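Long-range contacts in beta-agarase (Persicobacter, PDB 6AII), which cleaves agarose as a GH16-family beta-agarase that yields neoagarobiose, probably by hydrolysing its beta-1,4 linkages: residues N134-S139 and I283-A288; K49-N54 and W64-V69; V108-H113 and P279-I284; I78-N83 and P101-G106. All blocks are in the same frame, centred on the assembly; numbering follows the deposited sequence.

Contact 1 (N134-S139 and I283-A288)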
# COMPACT_ATOMS: atom_id res chain seq x y z
N ASN A 134 -2.76 -1.75 3.08
CA ASN A 134 -2.16 -0.72 2.25
C ASN A 134 -0.61 -0.81 2.28
O ASN A 134 -0.03 -1.04 3.31
CB ASN A 134 -2.51 0.66 2.77
CG ASN A 134 -3.99 0.99 2.70
OD1 ASN A 134 -4.71 0.58 1.79
ND2 ASN A 134 -4.40 1.78 3.70
N VAL A 135 -0.02 -0.59 1.13
CA VAL A 135 1.42 -0.45 0.95
C VAL A 135 1.61 0.80 0.07
O VAL A 135 1.13 0.86 -1.06
CB VAL A 135 2.07 -1.67 0.27
CG1 VAL A 135 3.58 -1.48 0.23
CG2 VAL A 135 1.73 -2.96 0.95
N TRP A 136 2.26 1.83 0.61
CA TRP A 136 2.30 3.08 -0.10
C TRP A 136 3.51 3.90 0.36
O TRP A 136 4.16 3.52 1.29
CB TRP A 136 1.00 3.86 0.01
CG TRP A 136 0.53 4.15 1.40
CD1 TRP A 136 0.08 3.26 2.34
CD2 TRP A 136 0.44 5.45 2.00
NE1 TRP A 136 -0.32 3.92 3.49
CE2 TRP A 136 -0.09 5.26 3.29
CE3 TRP A 136 0.78 6.72 1.54
CZ2 TRP A 136 -0.37 6.33 4.12
CZ3 TRP A 136 0.51 7.78 2.37
CH2 TRP A 136 0.02 7.56 3.67
N MET A 137 3.77 4.96 -0.36
CA MET A 137 4.96 5.75 -0.08
C MET A 137 4.59 7.23 -0.13
O MET A 137 3.76 7.63 -0.94
CB MET A 137 6.02 5.44 -1.16
CG MET A 137 6.31 3.95 -1.28
SD MET A 137 7.88 3.61 -2.13
CE MET A 137 7.47 4.21 -3.74
N ILE A 138 5.24 8.05 0.70
CA ILE A 138 4.89 9.49 0.66
C ILE A 138 6.10 10.33 1.07
O ILE A 138 6.94 9.88 1.84
CB ILE A 138 3.68 9.84 1.55
CG1 ILE A 138 3.21 11.28 1.28
CG2 ILE A 138 3.94 9.60 2.99
CD1 ILE A 138 1.75 11.46 1.42
N SER A 139 6.18 11.47 0.39
CA SER A 139 7.25 12.45 0.71
C SER A 139 7.04 13.08 2.09
O SER A 139 5.95 13.11 2.65
CB SER A 139 7.31 13.47 -0.42
OG SER A 139 6.15 14.29 -0.41
N ILE A 283 5.16 3.15 3.86
CA ILE A 283 4.18 2.97 4.87
C ILE A 283 3.45 1.65 4.56
O ILE A 283 3.04 1.43 3.40
CB ILE A 283 3.21 4.18 4.90
CG1 ILE A 283 4.00 5.49 5.08
CG2 ILE A 283 2.13 4.00 5.96
CD1 ILE A 283 3.19 6.74 5.30
N ILE A 284 3.30 0.82 5.57
CA ILE A 284 2.45 -0.40 5.46
C ILE A 284 1.47 -0.36 6.63
O ILE A 284 1.86 -0.22 7.77
CB ILE A 284 3.26 -1.69 5.49
CG1 ILE A 284 4.38 -1.62 4.44
CG2 ILE A 284 2.30 -2.85 5.27
CD1 ILE A 284 5.07 -2.95 4.24
N ASN A 285 0.19 -0.41 6.31
CA ASN A 285 -0.77 -0.27 7.39
C ASN A 285 -2.10 -0.92 7.03
O ASN A 285 -2.39 -1.25 5.85
CB ASN A 285 -1.04 1.20 7.75
CG ASN A 285 -1.99 1.89 6.79
OD1 ASN A 285 -1.61 2.26 5.70
ND2 ASN A 285 -3.25 2.08 7.15
N ILE A 286 -2.93 -1.04 8.06
CA ILE A 286 -4.31 -1.43 7.89
C ILE A 286 -5.19 -0.31 8.47
O ILE A 286 -4.73 0.47 9.30
CB ILE A 286 -4.65 -2.78 8.54
CG1 ILE A 286 -4.54 -2.75 10.06
CG2 ILE A 286 -3.79 -3.89 7.88
CD1 ILE A 286 -4.83 -4.07 10.79
N GLU A 287 -6.36 -0.15 7.90
CA GLU A 287 -7.25 0.88 8.40
C GLU A 287 -8.69 0.55 8.05
O GLU A 287 -8.99 -0.19 7.12
CB GLU A 287 -6.85 2.23 7.83
CG GLU A 287 -6.78 2.36 6.40
CD GLU A 287 -6.13 3.69 5.88
OE1 GLU A 287 -5.14 4.24 6.42
OE2 GLU A 287 -6.75 4.24 4.99
N ALA A 288 -9.57 1.21 8.80
CA ALA A 288 -11.03 1.18 8.56
C ALA A 288 -11.40 2.60 8.18
O ALA A 288 -11.51 3.43 9.10
CB ALA A 288 -11.76 0.68 9.74
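Trp136 reaches across to Asn285 with its indole nitrogen: NE1 donates to OD1 at 3.1 Å in a nearly straight bond. The oxygen lies in the indole plane and is met almost head-on by the donor, while the amide plane stands 73° from the ring. Ile283 lies over one face of the same indole. Its CD1 makes a CH-pi contact, 3.9 Å from the centroid of the six-membered ring, and Ile138 CG2 packs 3.8 Å from that CD1. The ring gets there because Trp136 CG sits between the backbone N and the carbonyl carbon (chi1 56°), bringing the indole back toward the neighbouring strand.

One step out, Asn134 ND2 adds a weak bond to Asn285 OD1 at 3.5 Å. The other end of the Asn285 amide is held too, ND2 donating to Glu287 OE1 at 3.0 Å and to Ile286 O; Glu287 OE2 turns to Gln289. With a leucine in place of Trp136, Asn285 OD1 would probably lose its shorter, straighter bond, leaving the weak one from Asn134, and Ile283 would lose the ring it packs on.

In the backbone run two antiparallel hydrogen-bonded pairs, Asn134 with Asn285 and Trp136 with Ile283. Val135 and Ile284, the non-hydrogen-bonded pair between them, face the opposite side and pack on Met313. Trp136 also touches Glu145 and Asp147, and Asn134 touches Glu150; the spacing of these three acids matches the E-x-D-x-x-E signature of GH16 enzymes. Bonded at both ends, the Asn285 amide holds the indole in a set orientation beside the strand that probably carries the active site.

Contact 2 (K49-N54 and W64-V69)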
# COMPACT_ATOMS: atom_id res chain seq x y z
N LYS A 49 9.20 1.92 12.02
CA LYS A 49 8.54 2.46 13.17
C LYS A 49 7.21 1.76 13.37
O LYS A 49 6.48 1.64 12.40
CB LYS A 49 8.24 3.96 13.03
CG LYS A 49 7.80 4.69 14.32
CD LYS A 49 7.36 6.09 13.99
CE LYS A 49 7.21 7.07 15.12
NZ LYS A 49 6.43 8.25 14.63
N ASN A 50 6.91 1.34 14.59
CA ASN A 50 5.64 0.69 14.94
C ASN A 50 4.48 1.66 15.12
O ASN A 50 3.59 1.37 15.92
CB ASN A 50 5.77 -0.23 16.13
CG ASN A 50 6.17 0.45 17.43
OD1 ASN A 50 6.49 1.64 17.41
ND2 ASN A 50 6.10 -0.30 18.53
N PHE A 51 4.45 2.72 14.37
CA PHE A 51 3.34 3.60 14.38
C PHE A 51 3.32 4.45 13.13
O PHE A 51 4.27 4.46 12.33
CB PHE A 51 3.42 4.51 15.63
CG PHE A 51 2.07 4.99 16.09
CD1 PHE A 51 1.18 4.10 16.69
CD2 PHE A 51 1.66 6.30 15.89
CE1 PHE A 51 -0.09 4.52 17.07
CE2 PHE A 51 0.38 6.71 16.25
CZ PHE A 51 -0.46 5.84 16.90
N TRP A 52 2.28 5.30 13.01
CA TRP A 52 2.20 6.39 12.06
C TRP A 52 3.30 7.43 12.35
O TRP A 52 3.87 7.37 13.42
CB TRP A 52 0.78 6.95 12.18
CG TRP A 52 0.46 8.17 11.38
CD1 TRP A 52 0.11 9.42 11.84
CD2 TRP A 52 0.30 8.22 9.97
NE1 TRP A 52 -0.16 10.25 10.79
CE2 TRP A 52 -0.08 9.54 9.63
CE3 TRP A 52 0.46 7.28 8.94
CZ2 TRP A 52 -0.33 9.94 8.32
CZ3 TRP A 52 0.25 7.70 7.64
CH2 TRP A 52 -0.14 9.00 7.34
N HIS A 53 3.49 8.36 11.43
CA HIS A 53 4.64 9.26 11.54
C HIS A 53 4.36 10.41 12.53
O HIS A 53 5.28 11.18 12.79
CB HIS A 53 5.14 9.63 10.13
CG HIS A 53 4.14 10.30 9.28
ND1 HIS A 53 3.71 11.58 9.54
CD2 HIS A 53 3.48 9.87 8.18
CE1 HIS A 53 2.83 11.94 8.62
NE2 HIS A 53 2.68 10.91 7.77
N ASN A 54 3.18 10.48 13.15
CA ASN A 54 2.91 11.39 14.29
C ASN A 54 1.88 10.72 15.20
O ASN A 54 1.60 9.50 15.05
CB ASN A 54 2.57 12.80 13.78
CG ASN A 54 1.31 12.82 12.94
OD1 ASN A 54 0.29 12.22 13.33
ND2 ASN A 54 1.38 13.44 11.77
N TRP A 64 -4.96 3.18 15.65
CA TRP A 64 -3.59 2.63 15.52
C TRP A 64 -2.99 2.57 16.91
O TRP A 64 -3.15 3.55 17.68
CB TRP A 64 -2.73 3.46 14.61
CG TRP A 64 -3.07 3.34 13.16
CD1 TRP A 64 -3.52 2.23 12.50
CD2 TRP A 64 -3.02 4.39 12.21
NE1 TRP A 64 -3.72 2.54 11.18
CE2 TRP A 64 -3.43 3.85 10.97
CE3 TRP A 64 -2.62 5.73 12.25
CZ2 TRP A 64 -3.47 4.58 9.80
CZ3 TRP A 64 -2.69 6.46 11.08
CH2 TRP A 64 -3.09 5.90 9.88
N ARG A 65 -2.35 1.44 17.22
CA ARG A 65 -1.74 1.25 18.51
C ARG A 65 -0.37 0.64 18.26
O ARG A 65 -0.27 -0.27 17.46
CB ARG A 65 -2.58 0.33 19.38
CG ARG A 65 -3.90 0.92 19.86
CD ARG A 65 -3.67 2.11 20.77
NE ARG A 65 -4.93 2.70 21.25
CZ ARG A 65 -5.52 3.78 20.75
NH1 ARG A 65 -5.08 4.38 19.64
NH2 ARG A 65 -6.59 4.27 21.41
N HIS A 66 0.61 1.09 19.02
CA HIS A 66 1.95 0.53 18.88
C HIS A 66 1.92 -1.00 19.05
O HIS A 66 2.64 -1.74 18.31
CB HIS A 66 2.88 1.11 19.97
CG HIS A 66 3.15 2.55 19.76
ND1 HIS A 66 2.45 3.54 20.45
CD2 HIS A 66 3.93 3.21 18.88
CE1 HIS A 66 2.83 4.73 20.02
NE2 HIS A 66 3.79 4.56 19.12
N GLU A 67 1.12 -1.52 19.99
CA GLU A 67 1.14 -2.92 20.33
C GLU A 67 0.38 -3.80 19.32
O GLU A 67 0.22 -4.99 19.54
CB GLU A 67 0.54 -3.16 21.73
CG GLU A 67 -0.86 -2.61 21.91
CD GLU A 67 -0.94 -1.21 22.50
OE1 GLU A 67 -0.13 -0.32 22.11
OE2 GLU A 67 -1.92 -0.98 23.26
N ASN A 68 -0.07 -3.21 18.21
CA ASN A 68 -0.76 -3.96 17.15
C ASN A 68 0.20 -4.21 15.98
O ASN A 68 -0.24 -4.62 14.90
CB ASN A 68 -2.03 -3.25 16.68
CG ASN A 68 -3.20 -3.55 17.62
OD1 ASN A 68 -3.12 -3.23 18.83
ND2 ASN A 68 -4.26 -4.20 17.13
N VAL A 69 1.51 -4.05 16.23
CA VAL A 69 2.55 -4.45 15.26
C VAL A 69 3.50 -5.41 15.98
O VAL A 69 4.02 -5.11 17.04
CB VAL A 69 3.32 -3.25 14.70
CG1 VAL A 69 4.49 -3.68 13.80
CG2 VAL A 69 2.45 -2.25 13.95
O HOH W 1 0.88 0.76 14.99
O HOH W 2 4.94 -3.10 18.61
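Trp64 meets Trp52 where the second segment begins. Its CZ3 lies over one face of the Trp52 indole, 3.6 Å from CG, with the ring planes inclined at 31°. Trp64 NE1 is engaged by Ile286 O, which ties the indole to strand 280-287. The backbone of Trp64 also counts: its O sits at the edge of the Phe51 ring, near the ring plane and 3.3 Å from CE1, and it accepts NH1 of Arg65, a guanidinium that also forms a salt bridge with Asp57.

Arg65 contributes mainly its carbonyl here, a water lying 2.9 Å from Arg65 O and equally close to Asn50 O.

His66 comes next and makes the central contact, an offset stack on Phe51 with centroids 4.3 Å apart and planes at 27°. Phe51 CD1 lies over the centre of the imidazole, whereas His66 CE1 falls toward the rim of the phenyl ring. With His66 CG anti to its carbonyl carbon (chi1 -69°), the ring is brought back to the first segment, and Asn50 OD1 lies at its edge, 3.3 Å from CD2. That OD1 accepts from Thr42 N, and Asn50 ND2 donates to Glu40 O and to a second water.

This second water is 2.7 Å from both His66 O and Val69 O, and Val69 CB closes the segment by packing on Asn50 CB.

These are two loops at the margin of a beta-sandwich sheet, joined by aromatic stacking and waters; the partly exposed Trp52, touching Trp136, is consistent with the aromatic-lined cleft of GH16 enzymes.

Contact 3 (V108-H113 and P279-I284)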
# COMPACT_ATOMS: atom_id res chain seq x y z
N VAL A 108 2.91 0.99 10.13
CA VAL A 108 4.34 0.95 10.14
C VAL A 108 4.90 1.98 9.17
O VAL A 108 4.41 2.07 8.03
CB VAL A 108 4.79 -0.47 9.77
CG1 VAL A 108 6.28 -0.52 9.59
CG2 VAL A 108 4.33 -1.45 10.83
N VAL A 109 5.96 2.76 9.57
CA VAL A 109 6.54 3.74 8.70
C VAL A 109 8.06 3.56 8.68
O VAL A 109 8.68 3.38 9.76
CB VAL A 109 6.17 5.18 9.10
CG1 VAL A 109 6.83 6.14 8.14
CG2 VAL A 109 4.66 5.39 9.13
N SER A 110 8.67 3.54 7.52
CA SER A 110 10.11 3.34 7.47
C SER A 110 10.87 4.53 8.06
O SER A 110 10.37 5.64 8.04
CB SER A 110 10.59 3.15 6.04
OG SER A 110 10.41 4.28 5.24
N LYS A 111 12.03 4.21 8.61
CA LYS A 111 13.01 5.25 8.94
C LYS A 111 13.62 5.82 7.66
O LYS A 111 13.79 7.03 7.53
CB LYS A 111 14.12 4.66 9.82
CG LYS A 111 15.14 5.73 10.21
CD LYS A 111 16.25 5.17 11.03
CE LYS A 111 15.87 5.05 12.48
NZ LYS A 111 16.98 4.44 13.26
N GLY A 112 13.97 4.97 6.71
CA GLY A 112 14.63 5.39 5.51
C GLY A 112 13.69 5.90 4.44
O GLY A 112 12.43 5.91 4.62
N HIS A 113 14.32 6.38 3.36
CA HIS A 113 13.67 6.88 2.22
C HIS A 113 14.11 6.14 0.95
O HIS A 113 15.24 5.62 0.83
CB HIS A 113 13.91 8.39 1.99
CG HIS A 113 13.36 9.26 3.05
ND1 HIS A 113 13.97 9.39 4.29
CD2 HIS A 113 12.32 10.11 3.04
CE1 HIS A 113 13.26 10.25 5.04
NE2 HIS A 113 12.26 10.72 4.28
N PRO A 279 12.00 12.45 -2.11
CA PRO A 279 12.25 11.16 -1.39
C PRO A 279 11.02 10.77 -0.58
O PRO A 279 10.39 11.63 0.01
CB PRO A 279 13.44 11.43 -0.46
CG PRO A 279 14.22 12.46 -1.28
CD PRO A 279 13.14 13.36 -1.84
N MET A 280 10.76 9.45 -0.53
CA MET A 280 9.58 8.96 0.13
C MET A 280 9.90 7.91 1.18
O MET A 280 10.79 7.04 0.99
CB MET A 280 8.61 8.38 -0.89
CG MET A 280 8.18 9.36 -1.91
SD MET A 280 6.88 8.65 -2.99
CE MET A 280 6.75 9.96 -4.18
N LYS A 281 9.09 7.92 2.25
CA LYS A 281 9.10 6.83 3.25
C LYS A 281 8.08 5.78 2.78
O LYS A 281 7.12 6.17 2.10
CB LYS A 281 8.71 7.29 4.65
CG LYS A 281 9.78 8.20 5.29
CD LYS A 281 9.39 8.66 6.66
CE LYS A 281 10.49 9.52 7.26
NZ LYS A 281 10.13 9.85 8.66
N LEU A 282 8.32 4.53 3.16
CA LEU A 282 7.38 3.44 2.90
C LEU A 282 6.48 3.32 4.12
O LEU A 282 6.92 3.29 5.28
CB LEU A 282 8.19 2.17 2.62
CG LEU A 282 7.36 0.89 2.42
CD1 LEU A 282 6.56 0.98 1.15
CD2 LEU A 282 8.30 -0.30 2.39
N ILE A 283 5.16 3.15 3.86
CA ILE A 283 4.18 2.97 4.87
C ILE A 283 3.45 1.65 4.56
O ILE A 283 3.04 1.43 3.40
CB ILE A 283 3.21 4.18 4.90
CG1 ILE A 283 4.00 5.49 5.08
CG2 ILE A 283 2.13 4.00 5.96
CD1 ILE A 283 3.19 6.74 5.30
N ILE A 284 3.30 0.82 5.57
CA ILE A 284 2.45 -0.40 5.46
C ILE A 284 1.47 -0.36 6.63
O ILE A 284 1.86 -0.22 7.77
CB ILE A 284 3.26 -1.69 5.49
CG1 ILE A 284 4.38 -1.62 4.44
CG2 ILE A 284 2.30 -2.85 5.27
CD1 ILE A 284 5.07 -2.95 4.24
O HOH W 3 9.92 7.41 10.16
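Ser110 and Leu282 show how this pairing of strands 97-110 and 280-287 changes as it runs out. Ser110 N donates to Leu282 O at 2.9 Å, as in a regular antiparallel ladder, but the return bond is different: Leu282 N donates to the serine hydroxyl, OG, at 3.0 Å. That hydroxyl in turn gives its proton to Gly112 O at 2.7 Å. OG can stand in for a main-chain acceptor because it lies between the backbone N and the carbonyl carbon of Ser110 (chi1 65°). Were Ser110 an alanine, the Leu282 amide would probably lose its acceptor and the Gly112 carbonyl its hydroxyl donor, leaving the turn less firmly tied to the strand.

Ser110 O, displaced from the ladder, accepts from a water at 2.8 Å, and Lys281 NZ donates to the same water. Earlier in the strand the bonding is conventional, Val108 and Ile284 forming a hydrogen-bonded pair through both amides. Beside it, Val109 CG2 packs against Ile283 CG1 at 4.1 Å, the two side chains lying side by side.

Farther along, the extended Lys281 runs over the face of the His113 ring, its CG 3.9 Å from the centroid in a CH-pi contact. His113 NE2 bonds to Asp140 OD1, which ties down the imidazole, while His113 CA makes a CA-H...O contact with Met280 O. Where the strands diverge, Leu282 N is thus satisfied by a hydroxyl and Ser110 O by a water, so 108-113 can turn away from the sheet while both groups keep a partner.

Contact 4 (I78-N83 and P101-G106)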
# COMPACT_ATOMS: atom_id res chain seq x y z
N ILE A 78 0.60 -7.08 11.22
CA ILE A 78 -0.12 -5.82 11.38
C ILE A 78 -1.55 -6.21 11.76
O ILE A 78 -2.32 -6.70 10.94
CB ILE A 78 0.01 -4.92 10.16
CG1 ILE A 78 1.47 -4.70 9.77
CG2 ILE A 78 -0.66 -3.60 10.46
CD1 ILE A 78 1.67 -3.91 8.50
N VAL A 79 -1.86 -6.05 13.07
CA VAL A 79 -2.98 -6.73 13.69
C VAL A 79 -4.21 -5.84 13.85
O VAL A 79 -4.04 -4.71 14.25
CB VAL A 79 -2.58 -7.29 15.06
CG1 VAL A 79 -3.75 -7.91 15.76
CG2 VAL A 79 -1.40 -8.26 14.86
N ALA A 80 -5.36 -6.37 13.50
CA ALA A 80 -6.67 -5.78 13.89
C ALA A 80 -7.21 -6.53 15.10
O ALA A 80 -7.39 -7.76 15.07
CB ALA A 80 -7.67 -5.78 12.74
N SER A 81 -7.67 -5.75 16.09
CA SER A 81 -8.27 -6.34 17.29
C SER A 81 -9.33 -5.37 17.83
O SER A 81 -9.49 -4.27 17.29
CB SER A 81 -7.20 -6.62 18.31
OG SER A 81 -6.50 -5.45 18.68
N ARG A 82 -10.07 -5.82 18.81
CA ARG A 82 -11.22 -5.00 19.29
C ARG A 82 -11.36 -5.15 20.79
O ARG A 82 -11.79 -6.21 21.27
CB ARG A 82 -12.49 -5.36 18.51
CG ARG A 82 -13.70 -4.52 18.94
CD ARG A 82 -14.84 -4.66 17.99
NE ARG A 82 -14.58 -4.09 16.69
CZ ARG A 82 -15.14 -4.50 15.57
NH1 ARG A 82 -16.09 -5.43 15.61
NH2 ARG A 82 -14.69 -4.01 14.41
N ASN A 83 -11.15 -4.05 21.47
CA ASN A 83 -11.28 -4.05 22.98
C ASN A 83 -12.68 -3.60 23.39
O ASN A 83 -12.96 -3.62 24.59
CB ASN A 83 -10.21 -3.23 23.65
CG ASN A 83 -10.16 -1.78 23.24
OD1 ASN A 83 -11.19 -1.25 22.82
ND2 ASN A 83 -8.99 -1.19 23.33
N PRO A 101 -18.04 1.18 17.38
CA PRO A 101 -16.98 0.38 18.04
C PRO A 101 -15.69 0.57 17.23
O PRO A 101 -15.68 0.43 16.00
CB PRO A 101 -17.50 -1.07 18.04
CG PRO A 101 -19.00 -0.91 17.83
CD PRO A 101 -19.09 0.26 16.87
N ALA A 102 -14.61 0.85 17.92
CA ALA A 102 -13.33 1.03 17.25
C ALA A 102 -12.70 -0.34 16.89
O ALA A 102 -13.10 -1.41 17.40
CB ALA A 102 -12.40 1.79 18.14
N THR A 103 -11.73 -0.25 16.00
CA THR A 103 -10.85 -1.40 15.77
C THR A 103 -9.42 -0.94 16.01
O THR A 103 -8.94 -0.00 15.31
CB THR A 103 -11.09 -2.00 14.38
OG1 THR A 103 -12.47 -2.22 14.13
CG2 THR A 103 -10.27 -3.27 14.15
N GLN A 104 -8.69 -1.56 16.93
CA GLN A 104 -7.33 -1.26 17.15
C GLN A 104 -6.50 -1.91 16.05
O GLN A 104 -6.84 -3.06 15.69
CB GLN A 104 -6.86 -1.71 18.53
CG GLN A 104 -7.53 -0.92 19.69
CD GLN A 104 -8.93 -1.36 19.96
OE1 GLN A 104 -9.23 -2.57 20.14
NE2 GLN A 104 -9.89 -0.38 19.97
N MET A 105 -5.59 -1.15 15.51
CA MET A 105 -4.94 -1.57 14.25
C MET A 105 -3.50 -1.16 14.25
O MET A 105 -3.05 -0.46 15.13
CB MET A 105 -5.69 -0.95 13.07
CG MET A 105 -7.03 -1.61 12.81
SD MET A 105 -7.93 -0.83 11.44
CE MET A 105 -8.64 -2.21 10.59
N GLY A 106 -2.73 -1.60 13.27
CA GLY A 106 -1.33 -1.23 13.22
C GLY A 106 -0.96 -0.42 12.00
O GLY A 106 -1.63 -0.45 10.93
O HOH W 4 -7.40 -4.29 20.95
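Gln104 OE1 accepts two bonds: the main-chain amide Asn83 N donates to it at 2.8 Å, and a water donates at 2.6 Å while also bonding to Ser81 OG, which has a further partner in Asn68 ND2. A bend at chi2 (77°) folds the glutamine back to the 78-83 segment, where its amide stacks on that of Asn83 with planes 23° apart; Asn83 OD1 accepts from Asn85 N. The NE2 of Gln104 is taken by Gln63 OE1. In the backbone, Ser81 and Gln104 form a single antiparallel hydrogen-bonded bridge, with both N...O distances, Ser81 N to Gln104 O and Gln104 N to Ser81 O, at 2.8 Å.

Arg82 works from its guanidinium edge. NH2 donates in plane and nearly straight (172°) to Thr103 OG1 at 2.9 Å, and NE donates to Ala102 O at 3.1 Å. NH1 has Asp301 as its salt-bridge mate, and Thr103 OG1 is shared with Tyr298 OH. Toward the interior, Ile78 CG2 lies 3.3 Å from Gly106 O.

With so short a ladder, the Gln104 amide and the Arg82 guanidinium carry much of the bonding that fastens the residues following strand 75-79 to strand 97-110.

How the contacts relate
Contact 1 is buried, its centre about 5 Å from that of the chain; contacts 2, 3 and 4 are partly buried, with contacts 2 and 4 farthest out, about 16 and 18 Å between centres. Contacts 1 and 3 share Ile283 and Ile284, since strand 280-287 pairs with 132-139 on one edge and 97-110 on the other. Contact 4 uses an earlier part of 97-110 and reaches strand 75-79, which belongs to the second sheet of the sandwich. Contact 1 keeps a regular ladder, which in contact 3 gives way to a serine hydroxyl and a water; contact 4 leans on glutamine and arginine, and contact 2, made of loops, on rings and waters. Lys49 N to Val109 O joins contacts 2 and 3.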